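Local structure of extracellular solute-binding protein family 1 (Pseudothermotoga lettingae, 5CI5) at residues Tyr229-Lys234 / Val387-Leu391; Gly265-Phe269 / Lys356-Ile360; Val90-Glu95 / Thr122-Lys126; Met147-Leu153 / Ala168-Ile172; Lys77-Leu81 / Ser308-Lys312. The protein binds alpha-D-tagatopyranose in its pocket and probably delivers this or a related sugar to an ABC transporter as its extracellular solute-binding component. One frame throughout, in Å; residues are numbered along the deposited sequence. Where two conformers were deposited one is given.

Interaction 1: Tyr229-Lys234 / Val387-Leu391; sequences YTDLAK and VQRVL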
# COMPACT_ATOMS: atom_id res chain seq x y z
N TYR A 229 -3.42 8.88 -16.80
CA TYR A 229 -4.13 8.28 -15.67
C TYR A 229 -5.57 8.71 -15.67
O TYR A 229 -6.48 7.89 -15.56
CB TYR A 229 -3.43 8.68 -14.38
CG TYR A 229 -3.94 8.00 -13.12
CD1 TYR A 229 -3.74 6.66 -12.89
CD2 TYR A 229 -4.59 8.74 -12.14
CE1 TYR A 229 -4.20 6.04 -11.73
CE2 TYR A 229 -5.04 8.13 -10.96
CZ TYR A 229 -4.82 6.79 -10.76
OH TYR A 229 -5.28 6.14 -9.62
N THR A 230 -5.81 10.01 -15.80
CA THR A 230 -7.19 10.49 -15.80
C THR A 230 -7.92 10.22 -17.13
O THR A 230 -9.13 9.96 -17.11
CB THR A 230 -7.28 11.98 -15.46
OG1 THR A 230 -6.52 12.77 -16.39
CG2 THR A 230 -6.80 12.22 -14.03
N ASP A 231 -7.21 10.25 -18.26
CA ASP A 231 -7.84 9.92 -19.56
C ASP A 231 -8.41 8.50 -19.58
O ASP A 231 -9.42 8.25 -20.23
CB ASP A 231 -6.84 10.05 -20.71
CG ASP A 231 -6.65 11.48 -21.19
OD1 ASP A 231 -7.43 12.36 -20.79
OD2 ASP A 231 -5.73 11.70 -22.01
N LEU A 232 -7.76 7.56 -18.91
CA LEU A 232 -8.26 6.19 -18.85
C LEU A 232 -9.67 6.18 -18.29
O LEU A 232 -10.53 5.42 -18.73
CB LEU A 232 -7.33 5.31 -18.00
CG LEU A 232 -6.05 4.92 -18.72
CD1 LEU A 232 -5.03 4.43 -17.71
CD2 LEU A 232 -6.27 3.87 -19.79
N ALA A 233 -9.91 7.05 -17.32
CA ALA A 233 -11.24 7.19 -16.75
C ALA A 233 -12.17 8.12 -17.55
O ALA A 233 -13.33 7.77 -17.73
CB ALA A 233 -11.13 7.66 -15.32
N LYS A 234 -11.69 9.25 -18.06
CA LYS A 234 -12.55 10.30 -18.64
C LYS A 234 -12.81 10.24 -20.15
O LYS A 234 -13.89 10.58 -20.62
CB LYS A 234 -11.95 11.69 -18.40
CG LYS A 234 -11.86 12.16 -16.98
CD LYS A 234 -11.17 13.55 -16.97
CE LYS A 234 -12.08 14.67 -17.46
NZ LYS A 234 -11.46 16.03 -17.28
N VAL A 387 -5.89 14.98 -8.76
CA VAL A 387 -6.51 13.98 -9.61
C VAL A 387 -8.02 14.18 -9.63
O VAL A 387 -8.65 14.14 -10.71
CB VAL A 387 -6.16 12.56 -9.13
CG1 VAL A 387 -6.97 11.50 -9.88
CG2 VAL A 387 -4.67 12.32 -9.30
N GLN A 388 -8.62 14.40 -8.47
CA GLN A 388 -10.07 14.52 -8.41
C GLN A 388 -10.58 15.70 -9.21
O GLN A 388 -11.60 15.58 -9.90
CB GLN A 388 -10.59 14.69 -6.97
CG GLN A 388 -10.66 13.46 -6.19
CD GLN A 388 -11.94 13.39 -5.35
OE1 GLN A 388 -12.46 14.42 -4.86
NE2 GLN A 388 -12.47 12.19 -5.19
N ARG A 389 -9.89 16.83 -9.14
CA ARG A 389 -10.37 18.05 -9.78
C ARG A 389 -10.33 17.88 -11.29
O ARG A 389 -11.17 18.41 -12.00
CB ARG A 389 -9.54 19.26 -9.32
CG ARG A 389 -9.79 19.64 -7.85
CD ARG A 389 -10.63 20.91 -7.70
NE ARG A 389 -9.81 22.08 -7.41
CZ ARG A 389 -10.21 23.33 -7.62
NH1 ARG A 389 -11.41 23.58 -8.12
NH2 ARG A 389 -9.40 24.32 -7.33
N VAL A 390 -9.37 17.11 -11.79
CA VAL A 390 -9.35 16.79 -13.21
C VAL A 390 -10.51 15.87 -13.56
O VAL A 390 -11.24 16.11 -14.54
CB VAL A 390 -8.00 16.16 -13.62
CG1 VAL A 390 -8.07 15.64 -15.05
CG2 VAL A 390 -6.90 17.17 -13.45
N LEU A 391 -10.72 14.82 -12.76
CA LEU A 391 -11.78 13.85 -13.04
C LEU A 391 -13.15 14.54 -13.03
O LEU A 391 -14.02 14.18 -13.80
CB LEU A 391 -11.76 12.72 -12.00
CG LEU A 391 -10.55 11.79 -12.08
CD1 LEU A 391 -10.57 10.81 -10.91
CD2 LEU A 391 -10.55 11.03 -13.39
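Helix-on-helix packing, apolar in the middle and closed at one end by a lysine-to-carbonyl bond, joins T230, A233 and K234 of helix 220-234 to V390 and L391 at the C-terminal end of helix 376-391. The two short axes run in roughly the same direction, 10.1 Å apart at closest approach and crossing at -35°. T230 sits at the centre. Its CB and CG2 lie against V390 CG1 and L391 CD2, and T230 OG1 comes within 3.5 Å of V390 CG1. That hydroxyl takes the place between backbone N and carbonyl carbon, where it turns back to bond L226 O of its own helix. L391 reaches over with one branch: L391 CD2 rests 3.9 Å from A233 CB and also touches K234 CG. At the other end, Y229 offers its ring edge, with Y229 CE2 4.0 Å from V387 CG1, while its OH bonds S185 O and F199 meets it edge-to-face. K234 closes the contact. Its chain runs past L391 and bends at chi3, which brings K234 NZ to 2.7 Å from V390 O. NZ stands 33° out of the carbonyl plane, with a C=O...N angle of 146°. V390 also packs on P397 and A400 of helix 397-413, so this helix is held from a second direction. V390 O lies in the last turn of its helix, where carbonyls gather the negative end of the helix dipole; the ammonium group of K234 probably gains from that field while its methylenes serve the apolar packing.

Interaction 2: Gly265-Phe269 / Lys356-Ile360; sequences GPWSF and KWQII. With T6T (alpha-D-tagatopyranose), chain C.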
# COMPACT_ATOMS: atom_id res chain seq x y z
N GLY A 265 -1.19 -5.99 -5.45
CA GLY A 265 0.06 -6.58 -4.97
C GLY A 265 -0.21 -7.73 -4.02
O GLY A 265 -1.34 -8.24 -3.97
N PRO A 266 0.80 -8.14 -3.25
CA PRO A 266 0.64 -9.39 -2.48
C PRO A 266 -0.42 -9.35 -1.39
O PRO A 266 -0.93 -10.42 -1.05
CB PRO A 266 2.05 -9.62 -1.90
CG PRO A 266 2.74 -8.30 -1.98
CD PRO A 266 2.19 -7.67 -3.25
N TRP A 267 -0.80 -8.18 -0.86
CA TRP A 267 -1.92 -8.12 0.09
C TRP A 267 -3.25 -8.51 -0.58
O TRP A 267 -4.19 -8.95 0.09
CB TRP A 267 -2.05 -6.73 0.72
CG TRP A 267 -2.56 -5.71 -0.23
CD1 TRP A 267 -3.85 -5.29 -0.37
CD2 TRP A 267 -1.80 -4.98 -1.20
NE1 TRP A 267 -3.95 -4.36 -1.37
CE2 TRP A 267 -2.70 -4.15 -1.90
CE3 TRP A 267 -0.44 -4.94 -1.54
CZ2 TRP A 267 -2.29 -3.31 -2.93
CZ3 TRP A 267 -0.04 -4.10 -2.55
CH2 TRP A 267 -0.96 -3.28 -3.22
N SER A 268 -3.32 -8.34 -1.90
CA SER A 268 -4.51 -8.62 -2.65
C SER A 268 -4.87 -10.09 -2.68
O SER A 268 -6.02 -10.45 -2.89
CB SER A 268 -4.36 -8.17 -4.11
OG SER A 268 -3.95 -6.83 -4.20
N PHE A 269 -3.86 -10.94 -2.51
CA PHE A 269 -4.06 -12.35 -2.79
C PHE A 269 -5.04 -13.04 -1.82
O PHE A 269 -6.02 -13.61 -2.28
CB PHE A 269 -2.72 -13.08 -2.80
CG PHE A 269 -1.72 -12.54 -3.80
CD1 PHE A 269 -2.10 -11.73 -4.87
CD2 PHE A 269 -0.39 -12.88 -3.68
CE1 PHE A 269 -1.15 -11.28 -5.79
CE2 PHE A 269 0.54 -12.43 -4.61
CZ PHE A 269 0.17 -11.63 -5.65
N LYS A 356 3.50 -15.87 -9.26
CA LYS A 356 3.12 -14.54 -8.81
C LYS A 356 4.22 -13.96 -7.96
O LYS A 356 4.55 -12.78 -8.02
CB LYS A 356 1.82 -14.56 -7.98
CG LYS A 356 0.57 -14.88 -8.75
CD LYS A 356 -0.71 -14.51 -7.97
CE LYS A 356 -0.79 -15.14 -6.58
NZ LYS A 356 -1.00 -16.59 -6.63
N TRP A 357 4.82 -14.79 -7.14
CA TRP A 357 5.79 -14.27 -6.18
C TRP A 357 7.17 -14.03 -6.80
O TRP A 357 7.91 -13.17 -6.31
CB TRP A 357 5.87 -15.21 -4.99
CG TRP A 357 4.72 -14.98 -4.12
CD1 TRP A 357 3.53 -15.62 -4.15
CD2 TRP A 357 4.62 -14.00 -3.09
NE1 TRP A 357 2.69 -15.11 -3.19
CE2 TRP A 357 3.35 -14.10 -2.53
CE3 TRP A 357 5.50 -13.03 -2.59
CZ2 TRP A 357 2.92 -13.29 -1.48
CZ3 TRP A 357 5.08 -12.22 -1.56
CH2 TRP A 357 3.81 -12.36 -1.01
N GLN A 358 7.49 -14.73 -7.88
CA GLN A 358 8.76 -14.48 -8.55
C GLN A 358 8.81 -13.03 -9.00
O GLN A 358 9.83 -12.35 -8.83
CB GLN A 358 8.94 -15.40 -9.76
CG GLN A 358 10.29 -15.21 -10.48
CD GLN A 358 10.14 -15.10 -11.99
OE1 GLN A 358 10.37 -14.03 -12.56
NE2 GLN A 358 9.75 -16.20 -12.64
N ILE A 359 7.70 -12.58 -9.55
CA ILE A 359 7.59 -11.25 -10.08
C ILE A 359 7.70 -10.21 -8.95
O ILE A 359 8.32 -9.15 -9.11
CB ILE A 359 6.24 -11.12 -10.84
CG1 ILE A 359 6.23 -12.12 -12.02
CG2 ILE A 359 6.06 -9.74 -11.33
CD1 ILE A 359 4.87 -12.32 -12.74
N ILE A 360 7.11 -10.52 -7.81
CA ILE A 360 7.13 -9.63 -6.66
C ILE A 360 8.55 -9.48 -6.13
O ILE A 360 9.04 -8.36 -5.94
CB ILE A 360 6.20 -10.15 -5.56
CG1 ILE A 360 4.75 -10.08 -6.04
CG2 ILE A 360 6.33 -9.33 -4.27
CD1 ILE A 360 3.75 -10.86 -5.20
O3 T6T C . 0.71 -0.76 0.48
C3 T6T C . -0.00 -0.64 1.71
C4 T6T C . 0.12 0.80 2.22
O4 T6T C . 1.50 1.17 2.30
C5 T6T C . -0.63 1.69 1.26
O5 T6T C . -0.56 3.05 1.69
C6 T6T C . -2.08 1.24 1.13
O6 T6T C . -2.11 -0.10 0.65
C2 T6T C . -1.43 -1.03 1.50
O2 T6T C . -2.10 -1.09 2.77
C1 T6T C . -1.54 -2.42 0.83
O1 T6T C . -0.87 -3.42 1.51
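The F269 ring is the hub, gripped by K356, W357 and I360 from different directions. K356 CE lies over one face, 3.6 Å from the F269 ring centroid and 10° off the ring normal, a CH-pi contact. Bends at chi3 and chi4 fold the K356 chain across that face, and they set K356 NZ 4.9 Å from the centroid of F269 in a cation-pi arrangement, while NZ is paired with D354. On the opposite face lies P266 CA. The F269 edge is turned toward the W357 face in an offset edge-to-face pair, planes at 84°, with F269 CE2 3.7 Å from W357 NE1. I360 CD1 approaches F269 CE2 obliquely at 3.6 Å, and P266 CB meets W357 CH2 at 3.4 Å. W267, in the type I turn from G265 to S268, points away from helix 355-363: tagatose C1 sits over the centre of its ring, 3.3 Å from W267 CD2, and G265 N and S268 OG lie on the other face. Without the indole, as with an alanine here, the hydroxymethyl end of the sugar would probably be freer to shift. The contact joins the start of helix 268-275 to helix 355-363; strand 283-286 touches F269 and K356, and strand 128-138 backs P266 and W267.

Interaction 3: Val90-Glu95 / Thr122-Lys126; sequences VPTFAE and TVTYK
V90 presses its CG1 branch onto the backbone of V123, with V90 CG1 3.4 Å from V123 O and 3.6 Å from V123 CA; with CG1 anti to the backbone N (chi1 173°), the other methyl, CG2, meets V123 CG1. The amide of V90 is served by a water: V90 N gives to it at 2.8 Å, and the same water gives to T122 O, also at 2.8 Å, bridging the two backbones. P91 follows with ring atoms laid on carbonyls, P91 CD 3.5 Å from T122 O and its CG near T124 O. This is a helix packed against the short strand 124-125, which pairs antiparallel with strand 128-138 in the mixed sheet of this solute-binding fold. T92 points away, its side chain on Y66, and F93 packs on L69, V70 and L73 of helix 62-75, so the helix is sandwiched between that helix and the strand. A94 CB packs on Y125 CB at 3.7 Å. At E95 the backbone lies over the Y125 ring: E95 CA is 3.9 Å from the Y125 ring centroid, 19° off the normal, a CH-pi contact. E95 CG, anti to its own N, comes to 3.4 Å from Y125 OH before the chain bends at chi2, and K126 CG lies over the centre of the opposite face of that ring.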
# COMPACT_ATOMS: atom_id res chain seq x y z
N VAL A 90 5.27 6.97 10.00
CA VAL A 90 6.16 6.87 11.15
C VAL A 90 7.00 8.15 11.31
O VAL A 90 7.06 8.74 12.39
CB VAL A 90 7.01 5.58 11.07
CG1 VAL A 90 8.04 5.56 12.14
CG2 VAL A 90 6.08 4.40 11.23
N PRO A 91 7.59 8.66 10.23
CA PRO A 91 8.26 9.97 10.37
C PRO A 91 7.34 11.10 10.82
O PRO A 91 7.76 11.94 11.64
CB PRO A 91 8.80 10.23 8.96
CG PRO A 91 9.03 8.87 8.42
CD PRO A 91 7.87 8.04 8.92
N THR A 92 6.11 11.13 10.31
CA THR A 92 5.15 12.16 10.71
C THR A 92 4.91 12.09 12.24
O THR A 92 4.98 13.12 12.94
CB THR A 92 3.83 11.98 9.97
OG1 THR A 92 4.07 12.10 8.57
CG2 THR A 92 2.81 13.01 10.38
N PHE A 93 4.62 10.90 12.75
CA PHE A 93 4.30 10.78 14.18
C PHE A 93 5.53 10.97 15.05
O PHE A 93 5.45 11.57 16.13
CB PHE A 93 3.68 9.42 14.51
CG PHE A 93 2.42 9.09 13.73
CD1 PHE A 93 1.60 10.07 13.19
CD2 PHE A 93 2.06 7.76 13.55
CE1 PHE A 93 0.45 9.72 12.47
CE2 PHE A 93 0.93 7.41 12.85
CZ PHE A 93 0.11 8.40 12.32
N ALA A 94 6.69 10.46 14.59
CA ALA A 94 7.93 10.51 15.38
C ALA A 94 8.39 11.95 15.58
O ALA A 94 8.93 12.30 16.62
CB ALA A 94 9.03 9.69 14.69
N GLU A 95 8.17 12.78 14.56
CA GLU A 95 8.60 14.17 14.58
C GLU A 95 7.90 14.94 15.69
O GLU A 95 8.45 15.90 16.26
CB GLU A 95 8.33 14.83 13.23
CG GLU A 95 8.93 16.25 13.10
CD GLU A 95 8.07 17.34 13.68
OE1 GLU A 95 6.83 17.20 13.69
OE2 GLU A 95 8.63 18.36 14.16
N THR A 122 11.89 3.76 5.89
CA THR A 122 10.48 4.12 5.96
C THR A 122 9.97 4.35 7.38
O THR A 122 8.90 4.95 7.56
CB THR A 122 9.57 3.05 5.31
OG1 THR A 122 9.45 1.90 6.16
CG2 THR A 122 10.09 2.62 3.94
N VAL A 123 10.72 3.86 8.38
CA VAL A 123 10.30 3.97 9.78
C VAL A 123 11.35 4.71 10.62
O VAL A 123 11.34 4.60 11.86
CB VAL A 123 10.03 2.58 10.42
CG1 VAL A 123 8.83 1.90 9.77
CG2 VAL A 123 11.27 1.67 10.34
N THR A 124 12.20 5.48 9.93
CA THR A 124 13.31 6.19 10.56
C THR A 124 13.07 7.70 10.56
O THR A 124 12.60 8.29 9.58
CB THR A 124 14.64 5.85 9.85
OG1 THR A 124 14.93 4.46 10.01
CG2 THR A 124 15.81 6.65 10.44
N TYR A 125 13.35 8.31 11.72
CA TYR A 125 13.31 9.77 11.87
C TYR A 125 14.62 10.17 12.55
O TYR A 125 14.94 9.69 13.64
CB TYR A 125 12.08 10.20 12.70
CG TYR A 125 12.09 11.66 13.05
CD1 TYR A 125 11.82 12.63 12.09
CD2 TYR A 125 12.41 12.09 14.35
CE1 TYR A 125 11.85 13.99 12.40
CE2 TYR A 125 12.45 13.45 14.67
CZ TYR A 125 12.19 14.40 13.68
OH TYR A 125 12.21 15.76 13.92
N LYS A 126 15.40 11.02 11.90
CA LYS A 126 16.71 11.47 12.44
C LYS A 126 17.57 10.30 12.94
O LYS A 126 18.13 10.31 14.04
CB LYS A 126 16.52 12.51 13.55
CG LYS A 126 15.68 13.70 13.15
CD LYS A 126 16.18 14.40 11.91
CE LYS A 126 15.38 15.67 11.59
NZ LYS A 126 15.80 16.25 10.27
O HOH W 1 6.11 5.23 7.92

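Interaction 4: Met147-Leu153 / Ala168-Ile172; sequences MFEKAGL and AALKI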
# COMPACT_ATOMS: atom_id res chain seq x y z
N MSE A 147 -10.97 -13.01 -17.82
CA MSE A 147 -11.48 -11.86 -18.55
C MSE A 147 -10.62 -11.58 -19.76
O MSE A 147 -11.16 -11.24 -20.80
CB MSE A 147 -11.56 -10.64 -17.64
CG MSE A 147 -12.59 -10.80 -16.55
SE MSE A 147 -12.78 -9.22 -15.47
CE MSE A 147 -13.78 -8.13 -16.72
N PHE A 148 -9.30 -11.75 -19.66
CA PHE A 148 -8.43 -11.61 -20.83
C PHE A 148 -8.85 -12.63 -21.90
O PHE A 148 -9.08 -12.29 -23.07
CB PHE A 148 -6.95 -11.81 -20.44
CG PHE A 148 -6.25 -10.52 -20.06
CD1 PHE A 148 -6.67 -9.78 -18.97
CD2 PHE A 148 -5.17 -10.07 -20.80
CE1 PHE A 148 -6.02 -8.61 -18.63
CE2 PHE A 148 -4.54 -8.91 -20.46
CZ PHE A 148 -4.97 -8.18 -19.38
N GLU A 149 -9.01 -13.86 -21.45
CA GLU A 149 -9.35 -14.94 -22.37
C GLU A 149 -10.68 -14.66 -23.06
O GLU A 149 -10.81 -14.82 -24.28
CB GLU A 149 -9.39 -16.28 -21.63
CG GLU A 149 -9.65 -17.47 -22.54
CD GLU A 149 -9.74 -18.79 -21.80
OE1 GLU A 149 -9.54 -18.84 -20.57
OE2 GLU A 149 -10.02 -19.80 -22.47
N LYS A 150 -11.67 -14.23 -22.29
CA LYS A 150 -12.99 -13.94 -22.86
C LYS A 150 -12.91 -12.85 -23.94
O LYS A 150 -13.63 -12.90 -24.94
CB LYS A 150 -13.96 -13.53 -21.73
CG LYS A 150 -15.36 -13.19 -22.18
CD LYS A 150 -16.18 -14.44 -22.39
CE LYS A 150 -17.54 -14.13 -23.02
NZ LYS A 150 -17.41 -13.51 -24.37
N ALA A 151 -11.99 -11.90 -23.76
CA ALA A 151 -11.81 -10.80 -24.70
C ALA A 151 -10.87 -11.15 -25.86
O ALA A 151 -10.54 -10.28 -26.69
CB ALA A 151 -11.29 -9.56 -23.96
N GLY A 152 -10.41 -12.40 -25.92
CA GLY A 152 -9.53 -12.84 -27.00
C GLY A 152 -8.06 -12.52 -26.82
O GLY A 152 -7.28 -12.54 -27.79
N LEU A 153 -7.67 -12.21 -25.59
CA LEU A 153 -6.31 -11.88 -25.24
C LEU A 153 -5.61 -13.02 -24.51
O LEU A 153 -6.23 -13.77 -23.77
CB LEU A 153 -6.29 -10.65 -24.32
CG LEU A 153 -6.96 -9.39 -24.88
CD1 LEU A 153 -6.95 -8.34 -23.79
CD2 LEU A 153 -6.25 -8.89 -26.12
N ALA A 168 -5.43 -3.16 -24.52
CA ALA A 168 -6.09 -4.26 -23.82
C ALA A 168 -7.31 -3.76 -23.05
O ALA A 168 -8.36 -4.41 -23.07
CB ALA A 168 -5.13 -4.95 -22.88
N ALA A 169 -7.16 -2.63 -22.35
CA ALA A 169 -8.28 -2.06 -21.60
C ALA A 169 -9.47 -1.72 -22.52
O ALA A 169 -10.62 -1.99 -22.18
CB ALA A 169 -7.85 -0.84 -20.84
N LEU A 170 -9.20 -1.15 -23.68
CA LEU A 170 -10.29 -0.82 -24.61
C LEU A 170 -10.96 -2.07 -25.16
O LEU A 170 -12.18 -2.11 -25.31
CB LEU A 170 -9.76 0.04 -25.76
CG LEU A 170 -9.50 1.50 -25.42
CD1 LEU A 170 -8.70 2.17 -26.55
CD2 LEU A 170 -10.80 2.26 -25.16
N LYS A 171 -10.17 -3.10 -25.42
CA LYS A 171 -10.69 -4.35 -25.99
C LYS A 171 -11.58 -5.11 -25.00
O LYS A 171 -12.56 -5.76 -25.40
CB LYS A 171 -9.52 -5.22 -26.43
CG LYS A 171 -8.92 -4.77 -27.76
CD LYS A 171 -7.73 -5.61 -28.16
CE LYS A 171 -7.22 -5.24 -29.55
NZ LYS A 171 -5.89 -5.85 -29.83
N ILE A 172 -11.25 -5.03 -23.72
CA ILE A 172 -12.01 -5.72 -22.69
C ILE A 172 -13.28 -4.99 -22.27
O ILE A 172 -14.33 -5.61 -21.95
CB ILE A 172 -11.11 -5.95 -21.45
CG1 ILE A 172 -10.03 -6.98 -21.76
CG2 ILE A 172 -11.92 -6.39 -20.25
CD1 ILE A 172 -8.83 -6.96 -20.79
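The F148 ring takes I172 CD1 on one face, offset toward the rim: a CH-pi contact with I172 CD1 4.2 Å from the F148 ring centroid and 21° off the normal, closest at F148 CE1. Y143 also meets this ring, with the planes inclined. I172 meets F148, A151 and L153, and M147, a selenomethionine, more distantly. With CG1 anti to the carbonyl carbon (chi1 -70°), its CG1 and CD1 meet A151 and L153 in turn: A151 CB touches I172 CG1 at 3.6 Å, and L153 CD1 meets I172 CD1 at 3.8 Å. L153 CD1 also reaches A168 CB at 4.0 Å, while L153 CD2 meets K171 CD, the two chains crossing at a slant; K171 NZ is paired with D167. Cutting I172 back to an alanine would probably open a gap between the two helices and deprive F148 and L153 of the methyl they share. L153 is brought into place by a Schellman motif at the end of helix 145-150, where G152, with positive phi, turns the chain. Strand 261-264 lies behind, with M261 touching both F148 and A168. The join between helices 145-150 and 162-172 is apolar across the contact, while L153 N and G152 N bond back into the last turn of helix 145-150.

Interaction 5: Lys77-Leu81 / Ser308-Lys312; sequences KGPDL and SSPNK
D80 grips S309 and N311 with its carboxylate, and that small polar knot is the tight part of a contact between two loops. S309 OG gives a hydrogen bond to D80 OD1 at 2.7 Å, arriving on the anti side and 26° out of the carboxylate plane. S309 OG, swung opposite its own N, also accepts from N311 N at 3.0 Å, an ST turn that fixes the hydroxyl between the two loops. N311 ND2 stands over the carboxylate, bonding D80 OD2 at 3.1 Å from 52° above its plane; the oxygen lies close to the amide plane of N311, and the two flat groups are turned 78° against each other. A second bond from ND2 to D80 OD1 is weak. The loops flank strands of the mixed sheet of the solute-binding fold: residues 77-81 lead into strand 81-85, and the loop of S308 to K312 follows strand 298-304 and leads into helix 312-322, with N311 at its N-cap position, though its side chain makes no capping bond. Strand 25-30 runs beside 81-85; T26 N of that strand bonds D80 OD2, and K23, just before it, forms a salt bridge with D80 OD1. The buried acid is therefore surrounded by donors, which probably favours its charged form. The outer side is looser: there the exposed P310 offers its CD to D80 OD1 at 3.6 Å.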
# COMPACT_ATOMS: atom_id res chain seq x y z
N LYS A 77 -4.17 8.85 24.01
CA LYS A 77 -4.98 7.70 24.37
C LYS A 77 -5.01 6.61 23.26
O LYS A 77 -4.40 6.76 22.22
CB LYS A 77 -6.42 8.15 24.64
CG LYS A 77 -6.54 9.26 25.67
CD LYS A 77 -6.02 8.81 27.02
CE LYS A 77 -6.24 9.90 28.06
NZ LYS A 77 -5.78 9.47 29.41
N GLY A 78 -5.70 5.51 23.53
CA GLY A 78 -5.91 4.47 22.53
C GLY A 78 -4.98 3.27 22.64
O GLY A 78 -5.05 2.53 23.64
N PRO A 79 -4.10 3.05 21.64
CA PRO A 79 -3.38 1.77 21.65
C PRO A 79 -2.01 1.78 22.36
O PRO A 79 -1.35 2.83 22.49
CB PRO A 79 -3.18 1.51 20.15
CG PRO A 79 -2.95 2.85 19.63
CD PRO A 79 -3.88 3.77 20.37
N ASP A 80 -1.58 0.60 22.80
CA ASP A 80 -0.22 0.36 23.23
C ASP A 80 0.67 -0.06 22.07
O ASP A 80 1.87 0.18 22.09
CB ASP A 80 -0.20 -0.70 24.31
CG ASP A 80 -1.07 -0.33 25.48
OD1 ASP A 80 -0.86 0.77 26.01
OD2 ASP A 80 -1.98 -1.11 25.85
N LEU A 81 0.07 -0.72 21.07
CA LEU A 81 0.76 -1.13 19.84
C LEU A 81 -0.18 -0.84 18.69
O LEU A 81 -1.35 -1.16 18.77
CB LEU A 81 1.12 -2.63 19.88
CG LEU A 81 2.09 -3.10 18.80
CD1 LEU A 81 3.46 -2.50 18.94
CD2 LEU A 81 2.16 -4.65 18.84
N SER A 308 3.02 7.71 24.79
CA SER A 308 2.12 7.88 25.93
C SER A 308 1.62 6.56 26.53
O SER A 308 0.87 6.58 27.52
CB SER A 308 0.92 8.74 25.51
OG SER A 308 1.35 10.08 25.30
N SER A 309 2.01 5.44 25.95
CA SER A 309 1.54 4.15 26.45
C SER A 309 2.12 3.82 27.83
O SER A 309 3.33 3.95 28.05
CB SER A 309 1.89 3.03 25.47
OG SER A 309 1.62 1.77 26.05
N PRO A 310 1.25 3.33 28.74
CA PRO A 310 1.73 2.82 30.02
C PRO A 310 2.21 1.36 29.97
O PRO A 310 2.59 0.82 31.01
CB PRO A 310 0.49 2.94 30.91
CG PRO A 310 -0.64 2.70 30.00
CD PRO A 310 -0.21 3.22 28.63
N ASN A 311 2.16 0.74 28.79
CA ASN A 311 2.44 -0.69 28.64
C ASN A 311 3.52 -0.95 27.60
O ASN A 311 3.39 -1.83 26.76
CB ASN A 311 1.16 -1.43 28.22
CG ASN A 311 0.08 -1.37 29.27
OD1 ASN A 311 0.32 -1.61 30.45
ND2 ASN A 311 -1.13 -1.08 28.84
N LYS A 312 4.60 -0.18 27.65
CA LYS A 312 5.55 -0.19 26.55
C LYS A 312 6.35 -1.48 26.43
O LYS A 312 6.69 -1.89 25.32
CB LYS A 312 6.51 0.97 26.68
CG LYS A 312 5.81 2.28 26.56
CD LYS A 312 6.81 3.42 26.74
CE LYS A 312 6.15 4.72 26.45
NZ LYS A 312 7.03 5.89 26.76

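Overall arrangement
Interaction 2 alone of the five carries a residue of the sugar pocket, W267; the others stand back from it. In interaction 3 the side chain of T122 lies about 9 Å from the bound T6T (tagatose). In interaction 1 the side chain of Y229 lies about 12 Å from the bound T6T. Interactions 3 and 5 share one side of the chain's centre, their centres about 18 Å apart, and both involve elements of, or next to, the mixed sheet. Interactions 1 and 4 are neighbours, with nearest atoms about 5 Å apart but not touching. Interactions 4 and 5 mark the far ends, centres about 51 Å apart on opposite sides. Interaction 2 is about 27 Å from interactions 1 and 3, centre to centre.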